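Local structure of putative exported protein (Bordetella parapertussis, 3OCJ) at residues A[28-33]-A[257-262]; A[116-121]-A[140-145]; A[154-159]-A[174-179]; A[223-228]-A[297-302]. The protein is of unknown function but has a class I methyltransferase fold, and so probably transfers a methyl group from S-adenosylmethionine. All blocks are in the same frame, centred on the assembly; numbering follows the deposited sequence.

Contact 1 (A[28-33]-A[257-262]); sequences QRILLQ and FTRLIQ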
loop_
_atom_site.group_PDB
_atom_site.type_symbol
_atom_site.label_atom_id
_atom_site.label_comp_id
_atom_site.label_asym_id
_atom_site.label_seq_id
_atom_site.Cartn_x
_atom_site.Cartn_y
_atom_site.Cartn_z
ATOM N N GLN A 28 -15.361 23.311 -0.924
ATOM C CA GLN A 28 -16.175 23.737 -2.054
ATOM C C GLN A 28 -16.903 22.563 -2.697
ATOM O O GLN A 28 -18.056 22.696 -3.100
ATOM C CB GLN A 28 -15.343 24.501 -3.087
ATOM C CG GLN A 28 -15.203 25.982 -2.776
ATOM C CD GLN A 28 -16.544 26.694 -2.705
ATOM O OE1 GLN A 28 -17.521 26.271 -3.324
ATOM N NE2 GLN A 28 -16.593 27.784 -1.950
ATOM N N ARG A 29 -16.243 21.412 -2.780
ATOM C CA ARG A 29 -16.877 20.230 -3.347
ATOM C C ARG A 29 -18.066 19.786 -2.503
ATOM O O ARG A 29 -19.049 19.268 -3.033
ATOM C CB ARG A 29 -15.869 19.088 -3.509
ATOM C CG ARG A 29 -14.840 19.345 -4.592
ATOM C CD ARG A 29 -14.069 18.082 -4.956
ATOM N NE ARG A 29 -13.220 17.588 -3.873
ATOM C CZ ARG A 29 -11.965 17.973 -3.651
ATOM N NH1 ARG A 29 -11.387 18.883 -4.426
ATOM N NH2 ARG A 29 -11.286 17.442 -2.641
ATOM N N ILE A 30 -17.974 19.989 -1.192
ATOM C CA ILE A 30 -19.074 19.662 -0.289
ATOM C C ILE A 30 -20.232 20.636 -0.496
ATOM O O ILE A 30 -21.377 20.223 -0.688
ATOM C CB ILE A 30 -18.645 19.732 1.186
ATOM C CG1 ILE A 30 -17.607 18.654 1.505
ATOM C CG2 ILE A 30 -19.848 19.555 2.098
ATOM C CD1 ILE A 30 -16.950 18.857 2.865
ATOM N N LEU A 31 -19.926 21.928 -0.457
ATOM C CA LEU A 31 -20.954 22.960 -0.566
ATOM C C LEU A 31 -21.670 22.937 -1.912
ATOM O O LEU A 31 -22.872 23.193 -1.986
ATOM C CB LEU A 31 -20.354 24.345 -0.316
ATOM C CG LEU A 31 -19.754 24.582 1.070
ATOM C CD1 LEU A 31 -19.192 25.987 1.159
ATOM C CD2 LEU A 31 -20.787 24.351 2.157
ATOM N N LEU A 32 -20.929 22.633 -2.973
ATOM C CA LEU A 32 -21.487 22.642 -4.322
ATOM C C LEU A 32 -22.281 21.380 -4.652
ATOM O O LEU A 32 -23.199 21.419 -5.473
ATOM C CB LEU A 32 -20.383 22.848 -5.364
ATOM C CG LEU A 32 -19.693 24.215 -5.384
ATOM C CD1 LEU A 32 -18.559 24.233 -6.402
ATOM C CD2 LEU A 32 -20.696 25.323 -5.674
ATOM N N GLN A 33 -21.932 20.264 -4.017
ATOM C CA GLN A 33 -22.548 18.981 -4.349
ATOM C C GLN A 33 -23.628 18.548 -3.352
ATOM O O GLN A 33 -24.462 17.698 -3.662
ATOM C CB GLN A 33 -21.477 17.898 -4.523
ATOM C CG GLN A 33 -20.502 18.213 -5.649
ATOM C CD GLN A 33 -19.370 17.209 -5.769
ATOM O OE1 GLN A 33 -19.344 16.195 -5.072
ATOM N NE2 GLN A 33 -18.425 17.489 -6.660
ATOM N N PHE A 257 -13.122 9.306 0.536
ATOM C CA PHE A 257 -12.221 9.141 -0.603
ATOM C C PHE A 257 -12.668 9.961 -1.815
ATOM O O PHE A 257 -11.904 10.755 -2.349
ATOM C CB PHE A 257 -12.090 7.662 -1.021
ATOM C CG PHE A 257 -11.314 6.790 -0.061
ATOM C CD1 PHE A 257 -10.842 7.265 1.155
ATOM C CD2 PHE A 257 -11.063 5.463 -0.397
ATOM C CE1 PHE A 257 -10.131 6.425 2.024
ATOM C CE2 PHE A 257 -10.358 4.624 0.460
ATOM C CZ PHE A 257 -9.894 5.101 1.669
ATOM N N THR A 258 -13.903 9.765 -2.271
ATOM C CA THR A 258 -14.321 10.399 -3.522
ATOM C C THR A 258 -14.427 11.915 -3.437
ATOM O O THR A 258 -14.076 12.615 -4.384
ATOM C CB THR A 258 -15.659 9.849 -4.042
ATOM O OG1 THR A 258 -16.715 10.206 -3.139
ATOM C CG2 THR A 258 -15.584 8.348 -4.175
ATOM N N ARG A 259 -14.905 12.427 -2.307
ATOM C CA ARG A 259 -15.160 13.856 -2.206
ATOM C C ARG A 259 -14.072 14.636 -1.475
ATOM O O ARG A 259 -13.766 15.769 -1.844
ATOM C CB ARG A 259 -16.517 14.117 -1.548
ATOM C CG ARG A 259 -16.935 15.570 -1.615
ATOM C CD ARG A 259 -18.388 15.752 -1.235
ATOM N NE ARG A 259 -19.268 15.015 -2.134
ATOM C CZ ARG A 259 -20.588 15.161 -2.161
ATOM N NH1 ARG A 259 -21.175 16.022 -1.343
ATOM N NH2 ARG A 259 -21.317 14.452 -3.010
ATOM N N LEU A 260 -13.491 14.048 -0.438
ATOM C CA LEU A 260 -12.569 14.824 0.389
ATOM C C LEU A 260 -11.100 14.685 -0.020
ATOM O O LEU A 260 -10.468 15.667 -0.426
ATOM C CB LEU A 260 -12.771 14.522 1.874
ATOM C CG LEU A 260 -14.218 14.647 2.365
ATOM C CD1 LEU A 260 -14.295 14.440 3.873
ATOM C CD2 LEU A 260 -14.814 16.002 1.976
ATOM N N ILE A 261 -10.563 13.473 0.062
ATOM C CA ILE A 261 -9.148 13.248 -0.232
ATOM C C ILE A 261 -8.856 13.166 -1.727
ATOM O O ILE A 261 -7.906 13.772 -2.222
ATOM C CB ILE A 261 -8.662 11.941 0.422
ATOM C CG1 ILE A 261 -8.735 12.057 1.947
ATOM C CG2 ILE A 261 -7.268 11.569 -0.082
ATOM C CD1 ILE A 261 -8.554 10.724 2.666
ATOM N N GLN A 262 -9.673 12.395 -2.435
ATOM C CA GLN A 262 -9.473 12.096 -3.854
ATOM C C GLN A 262 -8.153 11.365 -4.075
ATOM O O GLN A 262 -7.251 11.861 -4.737
ATOM C CB GLN A 262 -9.591 13.353 -4.712
ATOM C CG GLN A 262 -10.892 14.099 -4.424
ATOM C CD GLN A 262 -11.369 14.945 -5.585
ATOM O OE1 GLN A 262 -10.616 15.740 -6.142
ATOM N NE2 GLN A 262 -12.635 14.781 -5.949
HETATM O O HOH W 1 -24.051 15.257 -3.081
#
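The guanidinium of Arg29 takes hold of the backbone carbonyl of Arg259 side-on. Arg29 NE donates to Arg259 O at 2.8 Å in a fairly straight bond (160° at the hydrogen), and Arg29 NH2 reaches the same oxygen at 3.1 Å with a more bent one. Both bonds lie in the guanidinium plane, so the group is fixed in its rotation as well as its place. Over one face of it lies the amide of Gln262, with planes only 4° apart and OE1 above the centre, a flat stack of two polar groups.

Arginine suits this position because the last turn of a helix offers carbonyls that have no amide further along to meet them. Helix 15-33 presents the side chain; helix 247-261 ends here in a wide pi-type turn, closed by Gln262 N to Phe257 O at 2.8 Å, and Gln262 then leaves the helix with positive phi. The axes of the two short helical segments run steeply across each other and approach to 9.7 Å.

Arg259 reaches back the other way. Its CG is anti to the backbone N (chi1 -171°), which carries the chain past Gln33, whose CB lies against one guanidinium face. At the edge, Arg259 NH2 donates to a water 2.9 Å away, while Arg259 NH1 bonds to Gly34 O. Beside these polar groups, Ile30 CD1 packs on Leu260 CD2 at 3.7 Å, and both leucine and isoleucine also meet helix 41-53.

In the second shell, Gln262 NE2 donates almost straight to Thr258 O at 3.0 Å, keeping the stacked amide level above Arg29.

Contact 2 (A[116-121]-A[140-145]); sequences LRPGCV and ACPGVQ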
loop_
_atom_site.group_PDB
_atom_site.type_symbol
_atom_site.label_atom_id
_atom_site.label_comp_id
_atom_site.label_asym_id
_atom_site.label_seq_id
_atom_site.Cartn_x
_atom_site.Cartn_y
_atom_site.Cartn_z
ATOM N N LEU A 116 10.716 -18.190 2.902
ATOM C CA LEU A 116 12.049 -17.890 3.429
ATOM C C LEU A 116 12.859 -19.176 3.607
ATOM O O LEU A 116 12.328 -20.191 4.059
ATOM C CB LEU A 116 11.903 -17.185 4.777
ATOM C CG LEU A 116 12.943 -16.174 5.257
ATOM C CD1 LEU A 116 13.007 -14.978 4.317
ATOM C CD2 LEU A 116 12.584 -15.728 6.670
ATOM N N ARG A 117 14.140 -19.138 3.242
ATOM C CA ARG A 117 15.071 -20.240 3.492
ATOM C C ARG A 117 16.402 -19.646 3.954
ATOM O O ARG A 117 16.690 -18.482 3.678
ATOM C CB ARG A 117 15.320 -21.055 2.218
ATOM C CG ARG A 117 14.104 -21.752 1.625
ATOM C CD ARG A 117 13.602 -22.866 2.516
ATOM N NE ARG A 117 12.537 -23.620 1.856
ATOM C CZ ARG A 117 11.251 -23.291 1.910
ATOM N NH1 ARG A 117 10.868 -22.232 2.603
ATOM N NH2 ARG A 117 10.345 -24.025 1.277
ATOM N N PRO A 118 17.238 -20.450 4.628
ATOM C CA PRO A 118 18.551 -19.941 5.042
ATOM C C PRO A 118 19.329 -19.390 3.852
ATOM O O PRO A 118 19.311 -19.990 2.777
ATOM C CB PRO A 118 19.252 -21.188 5.604
ATOM C CG PRO A 118 18.131 -22.091 6.036
ATOM C CD PRO A 118 17.012 -21.842 5.057
ATOM N N GLY A 119 19.993 -18.253 4.044
ATOM C CA GLY A 119 20.859 -17.693 3.022
ATOM C C GLY A 119 20.162 -17.017 1.854
ATOM O O GLY A 119 20.819 -16.561 0.914
ATOM N N CYS A 120 18.841 -16.927 1.887
ATOM C CA CYS A 120 18.150 -16.328 0.756
ATOM C C CYS A 120 18.310 -14.812 0.731
ATOM O O CYS A 120 18.552 -14.173 1.758
ATOM C CB CYS A 120 16.676 -16.733 0.708
ATOM S SG CYS A 120 15.633 -15.991 1.966
ATOM N N VAL A 121 18.208 -14.262 -0.470
ATOM C CA VAL A 121 18.264 -12.827 -0.666
ATOM C C VAL A 121 16.843 -12.345 -0.936
ATOM O O VAL A 121 16.198 -12.782 -1.894
ATOM C CB VAL A 121 19.183 -12.448 -1.834
ATOM C CG1 VAL A 121 19.198 -10.942 -2.017
ATOM C CG2 VAL A 121 20.601 -12.961 -1.577
ATOM N N ALA A 140 15.135 -19.661 12.187
ATOM C CA ALA A 140 15.528 -20.868 11.463
ATOM C C ALA A 140 16.027 -20.573 10.059
ATOM O O ALA A 140 16.252 -21.490 9.263
ATOM C CB ALA A 140 14.372 -21.877 11.426
ATOM N N CYS A 141 16.207 -19.289 9.759
ATOM C CA CYS A 141 16.708 -18.879 8.450
ATOM C C CYS A 141 17.957 -18.026 8.641
ATOM O O CYS A 141 17.939 -16.826 8.395
ATOM C CB CYS A 141 15.624 -18.158 7.614
ATOM S SG CYS A 141 14.305 -19.277 7.094
ATOM N N PRO A 142 19.053 -18.653 9.094
ATOM C CA PRO A 142 20.277 -17.860 9.263
ATOM C C PRO A 142 20.801 -17.354 7.923
ATOM O O PRO A 142 20.585 -17.988 6.891
ATOM C CB PRO A 142 21.266 -18.858 9.871
ATOM C CG PRO A 142 20.736 -20.216 9.523
ATOM C CD PRO A 142 19.239 -20.067 9.468
ATOM N N GLY A 143 21.478 -16.211 7.937
ATOM C CA GLY A 143 22.203 -15.760 6.762
ATOM C C GLY A 143 21.363 -15.125 5.676
ATOM O O GLY A 143 21.851 -14.891 4.576
ATOM N N VAL A 144 20.103 -14.845 5.976
ATOM C CA VAL A 144 19.268 -14.102 5.041
ATOM C C VAL A 144 19.850 -12.705 4.799
ATOM O O VAL A 144 20.312 -12.035 5.731
ATOM C CB VAL A 144 17.814 -14.015 5.544
ATOM C CG1 VAL A 144 17.002 -13.038 4.696
ATOM C CG2 VAL A 144 17.171 -15.414 5.533
ATOM N N GLN A 145 19.853 -12.273 3.540
ATOM C CA GLN A 145 20.235 -10.910 3.211
ATOM C C GLN A 145 19.004 -10.159 2.767
ATOM O O GLN A 145 18.201 -10.681 1.994
ATOM C CB GLN A 145 21.273 -10.887 2.095
ATOM C CG GLN A 145 22.537 -11.662 2.432
ATOM C CD GLN A 145 23.456 -11.805 1.239
ATOM O OE1 GLN A 145 23.359 -11.045 0.276
ATOM N NE2 GLN A 145 24.357 -12.778 1.295
#
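A chi1 of -69° sets Cys141 SG anti to its carbonyl carbon, against Leu116, whose CG it meets at 3.9 Å; in Val144, chi1 of 170° leaves CG2 beside the backbone N, where Val144 CG2 lies 3.6 Å from Arg117 O. Cysteine suits its place because its short, apolar side chain fits beside Leu116 and the backbone that follows it.

Each chain makes a type II turn, Arg117 to Cys120 and Cys141 to Val144, and the two run side by side. Pro118 and Pro142 fill equivalent corners, their rings pointing the same way, with Pro118 CB 4.0 Å from Pro142 CD. Gly119 and Gly143 follow, each with the positive phi that glycine adopts easily. Gly119 N donates to Pro142 O at 2.9 Å, rather bent (137°), and Gly119 CA approaches Gly143 O at 3.4 Å. Beyond the turns the parallel pairing begins: Gln145 N to Cys120 O at 2.9 Å is straighter, and Val121 CG2 rests by the amide of Gln145.

The turns thus lead into neighbouring parallel strands 121-124 and 145-150, the first coming from helix 96-115. Val121 also bonds to strand 188-192 on its other side, while Tyr138 and Val122 touch both Leu116 and Val144.

Contact 3 (A[154-159]-A[174-179]); sequences EALDGA and LHRQDA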
loop_
_atom_site.group_PDB
_atom_site.type_symbol
_atom_site.label_atom_id
_atom_site.label_comp_id
_atom_site.label_asym_id
_atom_site.label_seq_id
_atom_site.Cartn_x
_atom_site.Cartn_y
_atom_site.Cartn_z
ATOM N N GLU A 154 13.718 9.569 2.288
ATOM C CA GLU A 154 13.099 9.507 3.609
ATOM C C GLU A 154 12.657 8.090 3.954
ATOM O O GLU A 154 12.658 7.700 5.123
ATOM C CB GLU A 154 11.901 10.455 3.700
ATOM C CG GLU A 154 12.281 11.920 3.732
ATOM C CD GLU A 154 13.188 12.249 4.902
ATOM O OE1 GLU A 154 12.842 11.886 6.049
ATOM O OE2 GLU A 154 14.248 12.868 4.676
ATOM N N ALA A 155 12.262 7.324 2.940
ATOM C CA ALA A 155 11.907 5.926 3.148
ATOM C C ALA A 155 13.131 5.137 3.615
ATOM O O ALA A 155 13.050 4.350 4.560
ATOM C CB ALA A 155 11.330 5.318 1.866
ATOM N N LEU A 156 14.258 5.350 2.945
ATOM C CA LEU A 156 15.480 4.629 3.290
ATOM C C LEU A 156 15.971 4.999 4.687
ATOM O O LEU A 156 16.336 4.126 5.465
ATOM C CB LEU A 156 16.561 4.871 2.240
ATOM C CG LEU A 156 16.116 4.454 0.839
ATOM C CD1 LEU A 156 17.229 4.666 -0.157
ATOM C CD2 LEU A 156 15.650 2.982 0.815
ATOM N N ASP A 157 15.953 6.290 5.009
ATOM C CA ASP A 157 16.324 6.737 6.344
ATOM C C ASP A 157 15.436 6.087 7.398
ATOM O O ASP A 157 15.911 5.676 8.459
ATOM C CB ASP A 157 16.234 8.262 6.456
ATOM C CG ASP A 157 17.278 8.972 5.616
ATOM O OD1 ASP A 157 18.148 8.288 5.037
ATOM O OD2 ASP A 157 17.232 10.220 5.537
ATOM N N GLY A 158 14.141 5.997 7.111
ATOM C CA GLY A 158 13.209 5.392 8.044
ATOM C C GLY A 158 13.417 3.897 8.201
ATOM O O GLY A 158 13.236 3.346 9.290
ATOM N N ALA A 159 13.777 3.225 7.113
ATOM C CA ALA A 159 14.065 1.794 7.189
ATOM C C ALA A 159 15.267 1.557 8.097
ATOM O O ALA A 159 15.245 0.675 8.954
ATOM C CB ALA A 159 14.313 1.216 5.801
ATOM N N LEU A 174 20.564 -0.975 1.250
ATOM C CA LEU A 174 19.556 -0.074 0.722
ATOM C C LEU A 174 20.055 0.648 -0.520
ATOM O O LEU A 174 21.228 1.022 -0.615
ATOM C CB LEU A 174 19.160 0.952 1.780
ATOM C CG LEU A 174 18.582 0.395 3.082
ATOM C CD1 LEU A 174 18.364 1.544 4.044
ATOM C CD2 LEU A 174 17.276 -0.365 2.855
ATOM N N HIS A 175 19.146 0.861 -1.460
ATOM C CA HIS A 175 19.461 1.536 -2.707
ATOM C C HIS A 175 18.401 2.567 -3.019
ATOM O O HIS A 175 17.210 2.268 -2.992
ATOM C CB HIS A 175 19.510 0.541 -3.861
ATOM C CG HIS A 175 20.470 -0.583 -3.649
ATOM N ND1 HIS A 175 21.824 -0.461 -3.880
ATOM C CD2 HIS A 175 20.274 -1.854 -3.226
ATOM C CE1 HIS A 175 22.418 -1.608 -3.608
ATOM N NE2 HIS A 175 21.501 -2.470 -3.210
ATOM N N ARG A 176 18.834 3.785 -3.314
ATOM C CA ARG A 176 17.926 4.821 -3.781
ATOM C C ARG A 176 17.855 4.679 -5.295
ATOM O O ARG A 176 18.820 4.985 -6.010
ATOM C CB ARG A 176 18.438 6.215 -3.387
ATOM C CG ARG A 176 17.351 7.287 -3.209
ATOM C CD ARG A 176 17.027 8.032 -4.498
ATOM N NE ARG A 176 17.002 9.482 -4.292
ATOM C CZ ARG A 176 16.095 10.310 -4.809
ATOM N NH1 ARG A 176 15.120 9.847 -5.573
ATOM N NH2 ARG A 176 16.162 11.611 -4.563
ATOM N N GLN A 177 16.710 4.210 -5.776
ATOM C CA GLN A 177 16.490 3.956 -7.190
ATOM C C GLN A 177 15.014 4.136 -7.483
ATOM O O GLN A 177 14.167 3.887 -6.625
ATOM C CB GLN A 177 16.869 2.515 -7.558
ATOM C CG GLN A 177 18.336 2.155 -7.396
ATOM C CD GLN A 177 18.630 0.713 -7.777
ATOM O OE1 GLN A 177 19.742 0.222 -7.580
ATOM N NE2 GLN A 177 17.634 0.029 -8.328
ATOM N N ASP A 178 14.714 4.573 -8.698
ATOM C CA ASP A 178 13.352 4.569 -9.210
ATOM C C ASP A 178 12.911 3.129 -9.426
ATOM O O ASP A 178 13.442 2.419 -10.284
ATOM C CB ASP A 178 13.328 5.332 -10.531
ATOM C CG ASP A 178 11.935 5.435 -11.136
ATOM O OD1 ASP A 178 10.973 4.839 -10.609
ATOM O OD2 ASP A 178 11.832 6.133 -12.161
ATOM N N ALA A 179 11.934 2.690 -8.642
ATOM C CA ALA A 179 11.413 1.338 -8.772
ATOM C C ALA A 179 11.008 0.981 -10.205
ATOM O O ALA A 179 11.174 -0.156 -10.633
ATOM C CB ALA A 179 10.237 1.127 -7.818
#
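A right-handed beta-alpha-beta crossover of the Rossmann-like methyltransferase fold joins strand 145-150 to strand 172-176 through helix 153-163, and this contact is where the helix packs on the second strand. The short helical and strand segments run almost antiparallel, at 167°, with axes 9.1 Å apart, as expected when a helix returns across the sheet between two parallel strands.

The packing is apolar and rests largely on Leu156, which points toward the strand. Its two methyl branches divide the work: Leu156 CD2 lies 4.2 Å from Leu174 CB, whereas Leu156 CD1 settles over the backbone and meets Arg176 N at 3.6 Å. Leucine fits because the forked end can cover both a side chain and the strand itself. Leu174 comes the opposite way and slides past it, bringing Leu174 CD1 to 3.6 Å from Leu156 O on the helix backbone. Further along the helix, Ala159 is small enough to let that methyl in, its CB standing 4.4 Å from Leu174 CD1.

Outside the pair, Leu174 also touches Met130 and Thr160, while Leu156 touches Cys127 and Asp150. The strand is one of the two outermost in the sheet of this chain, and Arg176, at its exposed margin, sends its guanidinium off to a cation-pi contact with Tyr151. The aliphatic base of the arginine stays beside the helix, where Arg176 CB lies 3.8 Å from Leu156 CD1.

Contact 4 (A[223-228]-A[297-302]); sequences LVTSFL and PTVIAR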
loop_
_atom_site.group_PDB
_atom_site.type_symbol
_atom_site.label_atom_id
_atom_site.label_comp_id
_atom_site.label_asym_id
_atom_site.label_seq_id
_atom_site.Cartn_x
_atom_site.Cartn_y
_atom_site.Cartn_z
ATOM N N LEU A 223 7.668 -13.825 -6.368
ATOM C CA LEU A 223 7.198 -12.463 -6.149
ATOM C C LEU A 223 5.988 -12.495 -5.231
ATOM O O LEU A 223 5.080 -13.297 -5.435
ATOM C CB LEU A 223 6.784 -11.841 -7.486
ATOM C CG LEU A 223 6.034 -10.507 -7.435
ATOM C CD1 LEU A 223 6.933 -9.370 -6.933
ATOM C CD2 LEU A 223 5.484 -10.195 -8.820
ATOM N N VAL A 224 5.966 -11.616 -4.235
ATOM C CA VAL A 224 4.788 -11.409 -3.406
ATOM C C VAL A 224 4.328 -9.979 -3.629
ATOM O O VAL A 224 5.032 -9.028 -3.289
ATOM C CB VAL A 224 5.093 -11.632 -1.917
ATOM C CG1 VAL A 224 3.864 -11.339 -1.051
ATOM C CG2 VAL A 224 5.600 -13.058 -1.681
ATOM N N THR A 225 3.162 -9.802 -4.234
ATOM C CA THR A 225 2.654 -8.454 -4.429
ATOM C C THR A 225 1.150 -8.408 -4.150
ATOM O O THR A 225 0.602 -9.335 -3.542
ATOM C CB THR A 225 3.067 -7.870 -5.811
ATOM O OG1 THR A 225 2.791 -6.463 -5.865
ATOM C CG2 THR A 225 2.397 -8.583 -6.974
ATOM N N SER A 226 0.500 -7.327 -4.555
ATOM C CA SER A 226 -0.872 -7.068 -4.153
ATOM C C SER A 226 -1.530 -6.155 -5.164
ATOM O O SER A 226 -0.864 -5.550 -6.000
ATOM C CB SER A 226 -0.902 -6.370 -2.806
ATOM O OG SER A 226 -0.227 -5.119 -2.922
ATOM N N PHE A 227 -2.846 -6.043 -5.094
ATOM C CA PHE A 227 -3.551 -5.109 -5.956
ATOM C C PHE A 227 -4.904 -4.790 -5.357
ATOM O O PHE A 227 -5.526 -5.655 -4.738
ATOM C CB PHE A 227 -3.709 -5.689 -7.378
ATOM C CG PHE A 227 -4.358 -7.053 -7.414
ATOM C CD1 PHE A 227 -5.671 -7.196 -7.815
ATOM C CD2 PHE A 227 -3.636 -8.178 -7.038
ATOM C CE1 PHE A 227 -6.256 -8.452 -7.861
ATOM C CE2 PHE A 227 -4.220 -9.435 -7.069
ATOM C CZ PHE A 227 -5.532 -9.567 -7.470
ATOM N N LEU A 228 -5.354 -3.542 -5.510
ATOM C CA LEU A 228 -6.721 -3.175 -5.167
ATOM C C LEU A 228 -7.668 -3.545 -6.299
ATOM O O LEU A 228 -7.352 -3.346 -7.481
ATOM C CB LEU A 228 -6.818 -1.678 -4.898
ATOM C CG LEU A 228 -6.186 -1.185 -3.601
ATOM C CD1 LEU A 228 -6.029 0.344 -3.644
ATOM C CD2 LEU A 228 -7.025 -1.587 -2.399
ATOM N N PRO A 297 -6.343 -8.154 -2.574
ATOM C CA PRO A 297 -5.679 -9.456 -2.547
ATOM C C PRO A 297 -4.164 -9.365 -2.632
ATOM O O PRO A 297 -3.579 -8.424 -3.184
ATOM C CB PRO A 297 -6.213 -10.162 -3.800
ATOM C CG PRO A 297 -7.490 -9.441 -4.160
ATOM C CD PRO A 297 -7.253 -8.006 -3.726
ATOM N N THR A 298 -3.546 -10.404 -2.085
ATOM C CA THR A 298 -2.124 -10.672 -2.194
ATOM C C THR A 298 -1.971 -11.729 -3.274
ATOM O O THR A 298 -2.818 -12.620 -3.399
ATOM C CB THR A 298 -1.616 -11.190 -0.851
ATOM O OG1 THR A 298 -1.743 -10.152 0.130
ATOM C CG2 THR A 298 -0.165 -11.685 -0.900
ATOM N N VAL A 299 -0.909 -11.636 -4.058
ATOM C CA VAL A 299 -0.600 -12.671 -5.031
ATOM C C VAL A 299 0.853 -13.106 -4.901
ATOM O O VAL A 299 1.762 -12.271 -4.775
ATOM C CB VAL A 299 -0.929 -12.224 -6.474
ATOM C CG1 VAL A 299 -0.162 -10.932 -6.860
ATOM C CG2 VAL A 299 -0.646 -13.349 -7.476
ATOM N N ILE A 300 1.056 -14.421 -4.917
ATOM C CA ILE A 300 2.384 -15.021 -4.909
ATOM C C ILE A 300 2.594 -15.656 -6.276
ATOM O O ILE A 300 1.798 -16.508 -6.698
ATOM C CB ILE A 300 2.548 -16.079 -3.804
ATOM C CG1 ILE A 300 2.177 -15.489 -2.430
ATOM C CG2 ILE A 300 3.993 -16.572 -3.781
ATOM C CD1 ILE A 300 0.728 -15.681 -2.006
ATOM N N ALA A 301 3.645 -15.234 -6.972
ATOM C CA ALA A 301 3.897 -15.634 -8.356
ATOM C C ALA A 301 5.282 -16.262 -8.471
ATOM O O ALA A 301 6.252 -15.712 -7.965
ATOM C CB ALA A 301 3.785 -14.414 -9.255
ATOM N N ARG A 302 5.383 -17.401 -9.152
ATOM C CA ARG A 302 6.652 -18.114 -9.256
ATOM C C ARG A 302 7.394 -17.842 -10.565
ATOM O O ARG A 302 6.781 -17.792 -11.626
ATOM C CB ARG A 302 6.407 -19.621 -9.124
ATOM C CG ARG A 302 7.632 -20.483 -9.379
ATOM C CD ARG A 302 8.537 -20.535 -8.152
ATOM N NE ARG A 302 7.824 -21.020 -6.971
ATOM C CZ ARG A 302 8.239 -20.836 -5.723
ATOM N NH1 ARG A 302 7.529 -21.310 -4.705
ATOM N NH2 ARG A 302 9.365 -20.174 -5.491
#
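Backbone hydrogen bonds join Leu223 to Ala301 and Thr225 to Val299 in both directions, the two hydrogen-bonded pairs of an antiparallel arrangement. Leu223 N to Ala301 O, at 2.8 Å, is nearly straight (172°); in the other pair, Val299 N approaches Thr225 O from above the carbonyl plane. Past the regular pairing, Phe227 N still bonds to Pro297 O at 3.1 Å. Proline has no N-H to give back, so the strand pairing ends there, and Pro297 CD sits against Phe227 O in its stead.

Between these pairs lie the non-hydrogen-bonded ones, Val224 with Ile300 and Ser226 with Thr298. Here CA-H groups face carbonyls, as at Ile300 CA to Leu223 O, 3.2 Å.

Apolar contacts divide by face. With Leu223 and Ala301 go Thr225 and Val299, side by side, and Thr225 CG2 meets Val299 CG1 at a tight 3.5 Å. A chi1 of 58° puts that valine methyl between the backbone N and carbonyl carbon, facing the threonine. The other face carries Val224 CG1 against Thr298 CG2 at 4.0 Å. At the end, Pro297 crosses Phe227 at about a right angle under one ring face, Pro297 CB 3.8 Å from Phe227 CZ, while Val299 CG1 is near the ring edge.

The buried hydroxyls are met from outside: Thr225 OG1 by Ser193 O and Ser226 OG by Asn194 ND2. Helix 271-280 covers the Leu223 and Val299 face, helix 96-115 the other. Strand 298-302, antiparallel to strand 221-226 and inserted between it and 286-289, gives the 3-2-1-4-5-7-6 order that marks class I methyltransferases.

Overall arrangement
Contacts 2, 3 and 4 all belong to the seven-stranded sheet. Contact 2 leads into strands 121-124 and 145-150, contact 3 packs a helix on the edge strand 172-176, and contact 4 pairs strands towards the other edge; their centres are 21 to 22 Å apart. Contact 1 stands apart, joining two helices 48 Å from contact 2 between centres and on the opposite side of the chain's centre. Contacts 2 and 3 are nested in the chain loop that it closes, whereas contact 4 alternates with it. The palmitic acid touches Phe257 of contact 1 and lies about 9 Å from the side chain of Leu260 and about 7 Å from that of Ser226 in contact 4.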